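Local coordinates for phosphodiesterase (Pseudomonas aeruginosa, PDB 4G75), which is a colicin M-like bacteriocin and magnesium-binding peptidoglycan-degrading hydrolase that probably kills competing bacteria by cleaving the lipid-linked precursor of their cell wall, at residues Thr183-Gly188 with Gly220-Ser225; Met3-Thr8 with Ile163-Ile168; Asp104-Ala109 with Gly139-Pro144; Met175-Gly180 with Val192-Pro197; Leu92-Tyr97 with Pro132-Phe137. All blocks are in the same frame, centred on the assembly; numbering follows the deposited sequence. Where two conformers were deposited one is given.

Interaction 1 of 5, residues Thr183-Gly188 with Gly220-Ser225; sequences TSSPMG and GILVKS
Lys224 sends its side chain across to the end of helix 176-184, where NZ donates to Ser185 O at 2.7 Å, tilted 23° from the carbonyl plane. Leu182 O is a second partner of NZ, so two backbone oxygens hold the ammonium. Lys224 CD runs past the turn, 3.5 Å from Pro186 O, and the bend at chi3 (68°) then swings CE and NZ toward the helix-end carbonyls. At the root of the same residue the backbones pair: Gly188 N donates to Lys224 O at 2.8 Å and Lys224 N to Gly188 O at 2.9 Å. The Gly188 oxygen also receives a CA-H...O contact from Val223 CA at 3.3 Å. Leu222 adds an apolar touch, its CD2 lying 3.7 Å from Ser185 CB, while Ser185 OG turns back to Val181 O in the helix. The selenomethionine at Met187 doubles back at the surface, its SE 3.5 Å from Ser225 O. Farther out, Leu222 pairs with Thr190, continuing the antiparallel register. The arrangement is a tight helix-to-strand connection: a lysine from the neighbouring strand meets carbonyls at the helix C-terminus, and the chain then enters the sheet as strand 188-199 beside strand 213-224.

Interaction 2 of 5, residues Met3-Thr8 with Ile163-Ile168; sequences MDLGTT and IERLNI
A loop near the N-terminus, shaped by an Asx turn and bearing Met3, Leu5 and Thr7, packs against the helix-like turn 163-166 and the Asn167 that follows it. Within the Asx turn, Asp4 OD1 accepts from Gly6 N at 3.2 Å, the donor standing 40° out of the carboxylate plane; Asp4 OD2 makes a salt bridge with Arg106 and is also bonded by Gln99. The selenomethionine at Met3 lies over one face of the Arg165 guanidinium, above its centre, with SE 3.8 Å from CZ. Bends at chi2 and chi3 (-79° and -70°) fold the Met3 chain over the arginine and bring its CE within 3.4 Å of Glu164 O. Arg165 is extended from CG to NE, and its NH1 is bonded to Asn138 O and Val2 O, which helps fix the plane on which the selenium rests. Leu5 points into the turn: its CD1 is 3.8 Å from Arg165 O and equally far from Asn167 CB. Thr7 crosses Asn167 at about a right angle, touching ND2 with its methyl CG2. One water completes the contact, donating to Leu5 O at 2.6 Å and accepting from Asn167 ND2 at 3.3 Å. From 3-8 the touching is done by methyls and selenium, against carbonyl oxygens, the guanidinium and Asn167; the hydrogen-bonded link runs through the water. The large, polarisable selenium could interact favourably with the arginine's positive charge, and the carbonyl oxygens of Asn138 and Val2, both bonded to NH1, would probably help to offset that charge.

Interaction 3 of 5, residues Asp104-Ala109 with Gly139-Pro144; sequences DDRITA and GGVYTP
Val141 and Arg106 meet at about a right angle, the branched valine set against the side of an extended arginine. Val141 CG1 sits over the centre of one guanidinium face, 3.6 Å from Arg106 CZ, while Val141 CG2 meets the aliphatic part, 3.9 Å from Arg106 CD. The same CG2 lies over the centre of one face of the Tyr142 ring, so the valine fills the angle between arginine and tyrosine. With CG anti to its carbonyl carbon (chi1 -60°), the tyrosine carries its hydroxyl to the start of helix 106-113, where Tyr142 OH donates to Arg106 O at 2.7 Å. The oxygen lies in the plane of the ring, at its edge; seen from the carbonyl, the hydroxyl stands above the peptide plane, 54° out of it. Ala109 CB packs 4.1 Å from Tyr142 CE2. The contact joins the first turn of helix 106-113 to the chain that leads into helix 143-153. Asp105 is the N-cap of the first helix, its OD2 accepting from Thr108 N at 3.1 Å and its OD1 from Thr108 OG1. Leading into helix 143-153, Gly140 to Thr143 form a type I beta turn, and Thr143 OG1 accepts from Gly139 N at 2.8 Å. The buried guanidinium is matched by a salt bridge from NE to Asp4 OD2 and by a bond from NH1 to Thr8 O.

Interaction 4 of 5, residues Met175-Gly180 with Val192-Pro197; sequences MPQFIG and VDFNVP
The Phe194 ring stands between the first turn of helix 176-184 and the strand that carries it. Over one face, offset toward the rim and 4.3 Å above the plane, lies the backbone C of Gln177. Gln177 CB leans on the same part of the ring, 3.6 Å from Phe194 CE1. At the edge comes the selenomethionine at Met175, its SE 5.5 Å from the ring centroid and 81° off the normal, a Met-aromatic contact in which SE is 4.2 Å from Phe194 CE1. The far end of the ring reaches Phe178, where Phe194 CZ is 3.9 Å from Phe178 CB, and Phe194 CE2 in turn lies at the edge of the Phe178 ring. The CB of Phe194 points at the helix, and chi1 of 63° puts CG between its own backbone N and carbonyl carbon, so the ring stands over its own backbone. The Gln177 side chain continues past the ring to the backbone of Asn195. Asn195 itself turns from the helix, its OD1 bonded to Tyr239 OH, and on the same side Asp193 makes a salt bridge with Arg217. Phe194 pairs through its backbone with Ile218, and its ring also touches that side chain. The axes of 176-180 and 192-197 run nearly antiparallel, at 155°, with a closest approach of 9.5 Å, as in a helix packed on one face of a mixed sheet, here where strands 188-199 and 213-224 run antiparallel.

Interaction 5 of 5, residues Leu92-Tyr97 with Pro132-Phe137; sequences LPQADY and PKIDTF
The apolar part of the contact centres on Tyr97 and Ile134. Ile134 CA lies over the centre of one face of the tyrosine ring, 4.1 Å from its centroid and 12° off the normal, a CH-pi contact. From there the isoleucine branches spread along the helix: Ile134 CG2 is 3.9 Å from Tyr97 CB, and Ile134 CD1 crosses to Gln94 OE1 at 3.6 Å, while Gln94 NE2 bonds to Asn98 OD1. Tyr97 CG is anti to its backbone N (chi1 -168°), which lays the ring along the incoming loop and places Thr136 O at its edge, in plane. Helix 81-102, kinked at Pro93, thereby receives the irregular chain that leads on toward helix 143-153. The Phe137 side chain touches that helix and lies about 6 Å from that of Val211, a magnesium-site residue. Three waters bridge the polar groups of the two segments. One links the Tyr97 hydroxyl to Asp135 OD1, lying 2.7 Å from Tyr97 OH, and another joins that hydroxyl to the Lys133 carbonyl, donating to Lys133 O at 2.7 Å. A third water donates to Asp96 OD2 at 2.8 Å and also to Thr136 O. The buried Asp96 carboxylate has further partners, OD2 bonding to Asn138 N and OD1 to Thr143 OG1, and its OD2 lies in the plane of the Phe137 ring, at the edge, 3.9 Å from CD1.

Overall arrangement
The five contacts fall into two groups. Interactions 2, 3 and 5 cluster within about 10 Å of the chain's centre, measured from their own centres: interaction 2 meets interaction 3 through the Arg106 guanidinium, and interaction 5 meets interaction 3 where the chain enters helix 143-153. Interaction 3 is the buried one, a tyrosine hydroxyl and a valine wedge; interactions 2 and 5 are partly buried and rely on waters for polar links. Interactions 1 and 4 lie on the elongated sheet, sharing helix 176-184 and adjoining strands, their centres 13 Å apart. There the chemistry shifts from apolar, aromatic packing in interaction 4 to backbone pairing and a lysine-carbonyl bond at the surface in interaction 1.

Interaction 1 of 5, residues Thr183-Gly188 with Gly220-Ser225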
# COMPACT_ATOMS: atom_id res chain seq x y z
N THR A 183 21.69 -11.30 27.55
CA THR A 183 22.94 -11.76 28.14
C THR A 183 23.61 -10.69 29.00
O THR A 183 24.26 -11.00 29.99
CB THR A 183 23.95 -12.21 27.05
OG1 THR A 183 24.27 -11.11 26.20
CG2 THR A 183 23.36 -13.34 26.22
N SER A 184 23.44 -9.42 28.62
CA SER A 184 24.17 -8.33 29.26
C SER A 184 23.40 -7.68 30.39
O SER A 184 23.94 -6.83 31.11
CB SER A 184 24.57 -7.27 28.23
OG SER A 184 23.44 -6.51 27.82
N SER A 185 22.14 -8.04 30.56
CA SER A 185 21.33 -7.44 31.62
C SER A 185 21.61 -8.07 32.98
O SER A 185 21.96 -9.25 33.07
CB SER A 185 19.85 -7.53 31.28
OG SER A 185 19.53 -6.70 30.18
N PRO A 186 21.46 -7.28 34.05
CA PRO A 186 21.67 -7.73 35.43
C PRO A 186 20.62 -8.75 35.83
O PRO A 186 19.61 -8.92 35.14
CB PRO A 186 21.47 -6.45 36.25
CG PRO A 186 21.53 -5.33 35.28
CD PRO A 186 21.03 -5.88 33.99
N MSE A 187 20.85 -9.44 36.95
CA MSE A 187 19.85 -10.30 37.55
C MSE A 187 18.69 -9.42 37.98
O MSE A 187 18.87 -8.22 38.20
CB MSE A 187 20.46 -11.01 38.76
CG MSE A 187 19.88 -12.38 39.07
SE MSE A 187 20.24 -13.72 37.69
CE MSE A 187 21.88 -12.96 36.94
N GLY A 188 17.49 -10.00 38.08
CA GLY A 188 16.33 -9.23 38.48
C GLY A 188 15.62 -8.52 37.34
O GLY A 188 15.70 -8.95 36.18
N GLY A 220 9.86 -2.84 27.16
CA GLY A 220 9.22 -3.67 28.16
C GLY A 220 10.08 -3.94 29.36
O GLY A 220 11.05 -3.23 29.64
N ILE A 221 9.71 -4.99 30.09
CA ILE A 221 10.42 -5.33 31.31
C ILE A 221 10.97 -6.74 31.19
O ILE A 221 10.24 -7.67 30.89
CB ILE A 221 9.47 -5.28 32.52
CG1 ILE A 221 8.92 -3.87 32.70
CG2 ILE A 221 10.19 -5.75 33.77
CD1 ILE A 221 8.03 -3.71 33.90
N LEU A 222 12.27 -6.87 31.41
CA LEU A 222 12.92 -8.16 31.42
C LEU A 222 13.16 -8.59 32.86
O LEU A 222 13.58 -7.78 33.69
CB LEU A 222 14.27 -8.07 30.71
CG LEU A 222 15.19 -9.29 30.80
CD1 LEU A 222 14.62 -10.45 30.01
CD2 LEU A 222 16.58 -8.93 30.29
N VAL A 223 12.88 -9.85 33.17
CA VAL A 223 13.28 -10.42 34.45
C VAL A 223 14.23 -11.59 34.22
O VAL A 223 13.89 -12.52 33.49
CB VAL A 223 12.07 -10.89 35.28
CG1 VAL A 223 12.55 -11.59 36.57
CG2 VAL A 223 11.18 -9.71 35.62
N LYS A 224 15.41 -11.52 34.82
CA LYS A 224 16.32 -12.66 34.84
C LYS A 224 16.39 -13.23 36.25
O LYS A 224 16.78 -12.54 37.18
CB LYS A 224 17.72 -12.26 34.35
CG LYS A 224 17.75 -11.82 32.89
CD LYS A 224 19.10 -11.24 32.53
CE LYS A 224 20.18 -12.30 32.54
NZ LYS A 224 21.48 -11.75 32.05
N SER A 225 16.00 -14.50 36.39
CA SER A 225 15.97 -15.13 37.70
C SER A 225 17.23 -15.92 38.00
O SER A 225 17.94 -16.35 37.09
CB SER A 225 14.76 -16.06 37.81
OG SER A 225 13.56 -15.32 37.68

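Interaction 2 of 5, residues Met3-Thr8 with Ile163-Ile168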
# COMPACT_ATOMS: atom_id res chain seq x y z
N MSE A 3 -9.84 -7.74 8.23
CA MSE A 3 -8.40 -7.83 8.02
C MSE A 3 -8.08 -8.57 6.72
O MSE A 3 -7.43 -9.62 6.75
CB MSE A 3 -7.73 -8.48 9.22
CG MSE A 3 -7.83 -7.66 10.50
SE MSE A 3 -6.56 -6.18 10.55
CE MSE A 3 -4.93 -7.23 10.77
N ASP A 4 -8.55 -8.04 5.60
CA ASP A 4 -8.11 -8.51 4.30
C ASP A 4 -6.78 -7.84 4.00
O ASP A 4 -6.75 -6.73 3.46
CB ASP A 4 -9.13 -8.16 3.22
CG ASP A 4 -8.68 -8.61 1.83
OD1 ASP A 4 -7.64 -9.28 1.73
OD2 ASP A 4 -9.39 -8.29 0.85
N LEU A 5 -5.68 -8.49 4.34
CA LEU A 5 -4.37 -7.89 4.14
C LEU A 5 -3.67 -8.40 2.89
O LEU A 5 -2.45 -8.46 2.82
CB LEU A 5 -3.49 -8.07 5.38
CG LEU A 5 -4.16 -7.65 6.70
CD1 LEU A 5 -3.19 -7.83 7.87
CD2 LEU A 5 -4.66 -6.21 6.62
N GLY A 6 -4.47 -8.78 1.89
CA GLY A 6 -3.96 -9.12 0.58
C GLY A 6 -3.14 -10.39 0.48
O GLY A 6 -2.26 -10.50 -0.37
N THR A 7 -3.44 -11.37 1.34
CA THR A 7 -2.71 -12.63 1.31
C THR A 7 -3.39 -13.65 0.40
O THR A 7 -2.74 -14.54 -0.14
CB THR A 7 -2.55 -13.24 2.70
OG1 THR A 7 -3.83 -13.38 3.32
CG2 THR A 7 -1.67 -12.34 3.58
N THR A 8 -4.70 -13.51 0.23
CA THR A 8 -5.46 -14.46 -0.58
C THR A 8 -5.68 -13.95 -2.00
O THR A 8 -5.81 -12.75 -2.22
CB THR A 8 -6.82 -14.76 0.06
OG1 THR A 8 -7.60 -13.56 0.12
CG2 THR A 8 -6.62 -15.29 1.47
N ILE A 163 -0.01 -0.58 12.91
CA ILE A 163 1.06 -1.57 12.98
C ILE A 163 0.56 -3.01 12.78
O ILE A 163 1.23 -3.81 12.16
CB ILE A 163 1.88 -1.46 14.30
CG1 ILE A 163 3.21 -2.20 14.18
CG2 ILE A 163 1.05 -1.91 15.50
CD1 ILE A 163 4.15 -1.98 15.38
N GLU A 164 -0.62 -3.31 13.31
CA GLU A 164 -1.17 -4.66 13.18
C GLU A 164 -1.59 -4.99 11.75
O GLU A 164 -1.76 -6.16 11.40
CB GLU A 164 -2.35 -4.87 14.16
CG GLU A 164 -3.61 -4.07 13.85
CD GLU A 164 -3.60 -2.65 14.42
OE1 GLU A 164 -2.54 -2.20 14.92
OE2 GLU A 164 -4.66 -1.99 14.37
N ARG A 165 -1.75 -3.96 10.92
CA ARG A 165 -2.14 -4.20 9.52
C ARG A 165 -0.94 -4.40 8.61
O ARG A 165 -1.10 -4.73 7.44
CB ARG A 165 -3.04 -3.08 8.99
CG ARG A 165 -4.41 -3.05 9.67
CD ARG A 165 -5.35 -1.98 9.13
NE ARG A 165 -6.68 -2.18 9.69
CZ ARG A 165 -7.67 -2.81 9.08
NH1 ARG A 165 -7.52 -3.29 7.85
NH2 ARG A 165 -8.83 -2.95 9.69
N LEU A 166 0.26 -4.19 9.13
CA LEU A 166 1.47 -4.50 8.38
C LEU A 166 1.56 -5.99 8.08
O LEU A 166 2.20 -6.40 7.12
CB LEU A 166 2.73 -4.07 9.15
CG LEU A 166 2.94 -2.58 9.44
CD1 LEU A 166 4.14 -2.42 10.36
CD2 LEU A 166 3.14 -1.77 8.15
N ASN A 167 0.93 -6.80 8.93
CA ASN A 167 1.06 -8.25 8.85
C ASN A 167 2.50 -8.72 9.04
O ASN A 167 2.96 -9.64 8.36
CB ASN A 167 0.50 -8.77 7.53
CG ASN A 167 0.04 -10.21 7.62
OD1 ASN A 167 -0.34 -10.68 8.70
ND2 ASN A 167 0.06 -10.93 6.50
N ILE A 168 3.22 -8.08 9.95
CA ILE A 168 4.57 -8.53 10.27
C ILE A 168 4.54 -9.48 11.47
O ILE A 168 3.59 -9.47 12.25
CB ILE A 168 5.55 -7.37 10.49
CG1 ILE A 168 5.08 -6.45 11.62
CG2 ILE A 168 5.75 -6.59 9.18
CD1 ILE A 168 6.15 -5.43 12.05
O HOH W 1 -0.21 -8.70 4.10

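Interaction 3 of 5, residues Asp104-Ala109 with Gly139-Pro144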
# COMPACT_ATOMS: atom_id res chain seq x y z
N ASP A 104 -15.35 -3.32 3.28
CA ASP A 104 -15.72 -3.82 1.96
C ASP A 104 -14.78 -4.92 1.48
O ASP A 104 -13.57 -4.83 1.67
CB ASP A 104 -15.65 -2.69 0.93
CG ASP A 104 -16.87 -1.79 0.94
OD1 ASP A 104 -17.90 -2.17 1.54
OD2 ASP A 104 -16.79 -0.71 0.33
N ASP A 105 -15.34 -5.94 0.84
CA ASP A 105 -14.53 -6.89 0.09
C ASP A 105 -13.93 -6.14 -1.09
O ASP A 105 -14.34 -5.02 -1.37
CB ASP A 105 -15.38 -8.06 -0.40
CG ASP A 105 -16.46 -7.61 -1.39
OD1 ASP A 105 -17.54 -7.18 -0.94
OD2 ASP A 105 -16.22 -7.70 -2.61
N ARG A 106 -12.98 -6.75 -1.79
CA ARG A 106 -12.20 -6.03 -2.79
C ARG A 106 -13.06 -5.47 -3.91
O ARG A 106 -12.94 -4.30 -4.28
CB ARG A 106 -11.12 -6.93 -3.36
CG ARG A 106 -10.08 -7.32 -2.32
CD ARG A 106 -9.17 -8.41 -2.82
NE ARG A 106 -8.35 -8.96 -1.73
CZ ARG A 106 -7.48 -9.96 -1.89
NH1 ARG A 106 -7.31 -10.50 -3.09
NH2 ARG A 106 -6.79 -10.42 -0.86
N ILE A 107 -13.91 -6.32 -4.46
CA ILE A 107 -14.74 -5.93 -5.59
C ILE A 107 -15.72 -4.83 -5.18
O ILE A 107 -15.84 -3.82 -5.87
CB ILE A 107 -15.44 -7.15 -6.21
CG1 ILE A 107 -14.39 -8.08 -6.84
CG2 ILE A 107 -16.48 -6.71 -7.25
CD1 ILE A 107 -14.92 -9.43 -7.27
N THR A 108 -16.39 -5.02 -4.06
CA THR A 108 -17.31 -4.00 -3.57
C THR A 108 -16.59 -2.68 -3.33
O THR A 108 -17.10 -1.61 -3.66
CB THR A 108 -18.02 -4.44 -2.28
OG1 THR A 108 -18.81 -5.61 -2.53
CG2 THR A 108 -18.93 -3.33 -1.77
N ALA A 109 -15.40 -2.75 -2.75
CA ALA A 109 -14.63 -1.56 -2.45
C ALA A 109 -14.35 -0.77 -3.73
O ALA A 109 -14.48 0.45 -3.75
CB ALA A 109 -13.33 -1.93 -1.75
N GLY A 139 -3.88 -1.93 4.39
CA GLY A 139 -2.85 -2.94 4.47
C GLY A 139 -3.13 -4.14 3.57
O GLY A 139 -2.66 -5.25 3.83
N GLY A 140 -3.91 -3.91 2.51
CA GLY A 140 -4.25 -4.95 1.56
C GLY A 140 -3.83 -4.68 0.13
O GLY A 140 -2.88 -3.93 -0.12
N VAL A 141 -4.54 -5.29 -0.83
CA VAL A 141 -4.11 -5.26 -2.23
C VAL A 141 -4.07 -3.87 -2.84
O VAL A 141 -3.36 -3.64 -3.82
CB VAL A 141 -4.99 -6.18 -3.14
CG1 VAL A 141 -4.92 -7.62 -2.68
CG2 VAL A 141 -6.43 -5.69 -3.21
N TYR A 142 -4.83 -2.93 -2.27
CA TYR A 142 -4.87 -1.57 -2.83
C TYR A 142 -3.89 -0.63 -2.15
O TYR A 142 -3.73 0.52 -2.58
CB TYR A 142 -6.28 -0.96 -2.70
CG TYR A 142 -7.40 -1.70 -3.40
CD1 TYR A 142 -7.33 -2.01 -4.75
CD2 TYR A 142 -8.55 -2.07 -2.71
CE1 TYR A 142 -8.35 -2.68 -5.39
CE2 TYR A 142 -9.59 -2.73 -3.34
CZ TYR A 142 -9.48 -3.03 -4.68
OH TYR A 142 -10.50 -3.69 -5.33
N THR A 143 -3.23 -1.09 -1.10
CA THR A 143 -2.46 -0.18 -0.25
C THR A 143 -1.20 0.40 -0.92
O THR A 143 -0.95 1.60 -0.82
CB THR A 143 -2.12 -0.81 1.11
OG1 THR A 143 -3.33 -0.95 1.87
CG2 THR A 143 -1.13 0.07 1.89
N PRO A 144 -0.41 -0.45 -1.58
CA PRO A 144 0.74 0.15 -2.27
C PRO A 144 0.31 1.18 -3.32
O PRO A 144 0.93 2.24 -3.44
CB PRO A 144 1.41 -1.05 -2.93
CG PRO A 144 1.08 -2.20 -1.99
CD PRO A 144 -0.35 -1.93 -1.57

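Interaction 4 of 5, residues Met175-Gly180 with Val192-Pro197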
# COMPACT_ATOMS: atom_id res chain seq x y z
N MSE A 175 16.34 -11.57 17.48
CA MSE A 175 17.00 -10.28 17.27
C MSE A 175 18.32 -10.24 18.02
O MSE A 175 18.34 -10.44 19.23
CB MSE A 175 16.11 -9.13 17.75
CG MSE A 175 14.82 -8.99 16.98
SE MSE A 175 13.73 -7.58 17.78
CE MSE A 175 12.21 -7.69 16.57
N PRO A 176 19.42 -9.98 17.32
CA PRO A 176 20.71 -9.85 18.00
C PRO A 176 20.70 -8.82 19.12
O PRO A 176 21.36 -9.03 20.14
CB PRO A 176 21.64 -9.41 16.87
CG PRO A 176 21.06 -10.08 15.67
CD PRO A 176 19.57 -9.99 15.85
N GLN A 177 19.94 -7.73 18.97
CA GLN A 177 19.90 -6.73 20.03
C GLN A 177 19.25 -7.30 21.27
O GLN A 177 19.70 -7.07 22.39
CB GLN A 177 19.16 -5.47 19.58
CG GLN A 177 19.89 -4.69 18.51
CD GLN A 177 19.18 -3.40 18.16
OE1 GLN A 177 18.54 -3.30 17.12
NE2 GLN A 177 19.28 -2.41 19.04
N PHE A 178 18.18 -8.07 21.07
CA PHE A 178 17.54 -8.71 22.21
C PHE A 178 18.44 -9.77 22.85
O PHE A 178 18.56 -9.82 24.07
CB PHE A 178 16.19 -9.32 21.85
CG PHE A 178 15.49 -9.93 23.02
CD1 PHE A 178 14.79 -9.14 23.90
CD2 PHE A 178 15.58 -11.29 23.26
CE1 PHE A 178 14.16 -9.69 25.01
CE2 PHE A 178 14.96 -11.85 24.36
CZ PHE A 178 14.24 -11.05 25.24
N ILE A 179 19.06 -10.60 22.03
CA ILE A 179 19.97 -11.61 22.56
C ILE A 179 21.06 -10.92 23.38
O ILE A 179 21.41 -11.38 24.47
CB ILE A 179 20.60 -12.48 21.45
CG1 ILE A 179 19.51 -13.22 20.67
CG2 ILE A 179 21.61 -13.48 22.05
CD1 ILE A 179 20.01 -13.87 19.39
N GLY A 180 21.58 -9.81 22.87
CA GLY A 180 22.58 -9.04 23.59
C GLY A 180 22.07 -8.53 24.92
O GLY A 180 22.76 -8.62 25.94
N VAL A 192 13.76 -2.51 29.33
CA VAL A 192 14.30 -2.78 28.01
C VAL A 192 13.72 -1.76 27.05
O VAL A 192 12.52 -1.49 27.08
CB VAL A 192 13.93 -4.19 27.53
CG1 VAL A 192 14.42 -4.40 26.11
CG2 VAL A 192 14.51 -5.25 28.46
N ASP A 193 14.57 -1.18 26.22
CA ASP A 193 14.14 -0.17 25.26
C ASP A 193 15.21 -0.03 24.19
O ASP A 193 16.26 0.57 24.42
CB ASP A 193 13.89 1.16 25.97
CG ASP A 193 13.13 2.15 25.12
OD1 ASP A 193 12.90 1.89 23.91
OD2 ASP A 193 12.77 3.22 25.66
N PHE A 194 14.97 -0.62 23.02
CA PHE A 194 15.91 -0.50 21.92
C PHE A 194 15.24 -0.39 20.55
O PHE A 194 14.06 -0.70 20.40
CB PHE A 194 16.94 -1.65 21.95
CG PHE A 194 16.35 -3.03 21.76
CD1 PHE A 194 16.19 -3.57 20.50
CD2 PHE A 194 16.00 -3.80 22.86
CE1 PHE A 194 15.66 -4.84 20.33
CE2 PHE A 194 15.47 -5.07 22.70
CZ PHE A 194 15.30 -5.59 21.43
N ASN A 195 15.99 0.09 19.57
CA ASN A 195 15.50 0.28 18.21
C ASN A 195 16.13 -0.72 17.26
O ASN A 195 17.31 -1.03 17.38
CB ASN A 195 15.80 1.70 17.72
CG ASN A 195 15.26 2.75 18.65
OD1 ASN A 195 14.14 2.64 19.13
ND2 ASN A 195 16.06 3.79 18.91
N VAL A 196 15.34 -1.24 16.32
CA VAL A 196 15.85 -2.21 15.36
C VAL A 196 15.19 -2.02 14.00
O VAL A 196 13.97 -1.90 13.90
CB VAL A 196 15.63 -3.68 15.82
CG1 VAL A 196 15.40 -3.75 17.32
CG2 VAL A 196 14.50 -4.35 15.06
N PRO A 197 16.00 -1.98 12.94
CA PRO A 197 15.45 -1.92 11.58
C PRO A 197 14.80 -3.25 11.25
O PRO A 197 15.26 -4.31 11.70
CB PRO A 197 16.68 -1.69 10.70
CG PRO A 197 17.76 -1.22 11.64
CD PRO A 197 17.47 -1.88 12.95

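Interaction 5 of 5, residues Leu92-Tyr97 with Pro132-Phe137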
# COMPACT_ATOMS: atom_id res chain seq x y z
N LEU A 92 -8.06 4.53 -6.77
CA LEU A 92 -7.34 3.55 -5.97
C LEU A 92 -7.28 3.86 -4.46
O LEU A 92 -7.51 2.97 -3.64
CB LEU A 92 -5.95 3.28 -6.57
CG LEU A 92 -5.98 2.39 -7.82
CD1 LEU A 92 -4.71 2.55 -8.64
CD2 LEU A 92 -6.22 0.92 -7.45
N PRO A 93 -6.98 5.11 -4.08
CA PRO A 93 -6.95 5.36 -2.63
C PRO A 93 -8.33 5.24 -1.99
O PRO A 93 -8.43 4.89 -0.82
CB PRO A 93 -6.48 6.82 -2.52
CG PRO A 93 -5.87 7.14 -3.82
CD PRO A 93 -6.51 6.27 -4.85
N GLN A 94 -9.38 5.54 -2.76
CA GLN A 94 -10.73 5.43 -2.23
C GLN A 94 -11.12 3.96 -2.04
O GLN A 94 -11.75 3.61 -1.05
CB GLN A 94 -11.74 6.14 -3.14
CG GLN A 94 -13.17 6.11 -2.61
CD GLN A 94 -13.35 6.99 -1.39
OE1 GLN A 94 -13.12 8.20 -1.44
NE2 GLN A 94 -13.75 6.38 -0.28
N ALA A 95 -10.71 3.11 -2.98
CA ALA A 95 -10.95 1.67 -2.86
C ALA A 95 -10.26 1.12 -1.61
O ALA A 95 -10.83 0.34 -0.85
CB ALA A 95 -10.45 0.94 -4.10
N ASP A 96 -9.02 1.54 -1.39
CA ASP A 96 -8.30 1.08 -0.22
C ASP A 96 -9.02 1.51 1.05
O ASP A 96 -9.17 0.72 2.00
CB ASP A 96 -6.86 1.60 -0.20
CG ASP A 96 -6.03 0.93 0.87
OD1 ASP A 96 -5.66 -0.25 0.67
OD2 ASP A 96 -5.77 1.56 1.92
N TYR A 97 -9.46 2.77 1.07
CA TYR A 97 -10.11 3.32 2.24
C TYR A 97 -11.47 2.66 2.48
O TYR A 97 -11.92 2.53 3.62
CB TYR A 97 -10.26 4.83 2.14
CG TYR A 97 -10.67 5.45 3.46
CD1 TYR A 97 -9.79 5.44 4.54
CD2 TYR A 97 -11.93 6.01 3.64
CE1 TYR A 97 -10.15 5.98 5.76
CE2 TYR A 97 -12.30 6.56 4.86
CZ TYR A 97 -11.40 6.54 5.91
OH TYR A 97 -11.76 7.08 7.13
N PRO A 132 -9.63 14.73 2.95
CA PRO A 132 -8.91 14.62 4.23
C PRO A 132 -9.34 13.41 5.05
O PRO A 132 -8.57 12.97 5.90
CB PRO A 132 -9.29 15.91 4.97
CG PRO A 132 -9.97 16.78 3.95
CD PRO A 132 -10.56 15.87 2.95
N LYS A 133 -10.54 12.90 4.81
CA LYS A 133 -11.03 11.73 5.55
C LYS A 133 -10.22 10.48 5.26
O LYS A 133 -10.13 9.57 6.09
CB LYS A 133 -12.51 11.48 5.24
CG LYS A 133 -13.47 12.38 5.99
CD LYS A 133 -14.89 11.82 5.95
CE LYS A 133 -15.76 12.42 7.04
NZ LYS A 133 -16.98 11.61 7.30
N ILE A 134 -9.63 10.40 4.07
CA ILE A 134 -8.80 9.25 3.73
C ILE A 134 -7.43 9.40 4.40
O ILE A 134 -6.54 10.07 3.86
CB ILE A 134 -8.64 9.10 2.21
CG1 ILE A 134 -10.02 9.01 1.54
CG2 ILE A 134 -7.81 7.87 1.87
CD1 ILE A 134 -9.96 8.96 0.02
N ASP A 135 -7.26 8.79 5.57
CA ASP A 135 -6.09 9.05 6.40
C ASP A 135 -5.40 7.81 6.95
O ASP A 135 -4.41 7.91 7.68
CB ASP A 135 -6.46 9.99 7.56
CG ASP A 135 -7.45 9.38 8.53
OD1 ASP A 135 -7.86 8.21 8.34
OD2 ASP A 135 -7.84 10.06 9.50
N THR A 136 -5.90 6.64 6.57
CA THR A 136 -5.40 5.38 7.12
C THR A 136 -5.46 4.31 6.04
O THR A 136 -6.47 4.20 5.33
CB THR A 136 -6.25 4.93 8.30
OG1 THR A 136 -6.35 6.01 9.25
CG2 THR A 136 -5.64 3.72 8.99
N PHE A 137 -4.39 3.52 5.92
CA PHE A 137 -4.34 2.45 4.92
C PHE A 137 -4.99 1.17 5.43
O PHE A 137 -4.96 0.87 6.63
CB PHE A 137 -2.89 2.12 4.56
CG PHE A 137 -2.17 3.23 3.83
CD1 PHE A 137 -2.55 3.60 2.55
CD2 PHE A 137 -1.06 3.85 4.40
CE1 PHE A 137 -1.87 4.61 1.88
CE2 PHE A 137 -0.39 4.84 3.73
CZ PHE A 137 -0.79 5.22 2.47
O HOH W 2 -6.87 4.03 2.59
O HOH W 3 -9.95 6.69 9.10
O HOH W 4 -11.26 9.67 8.59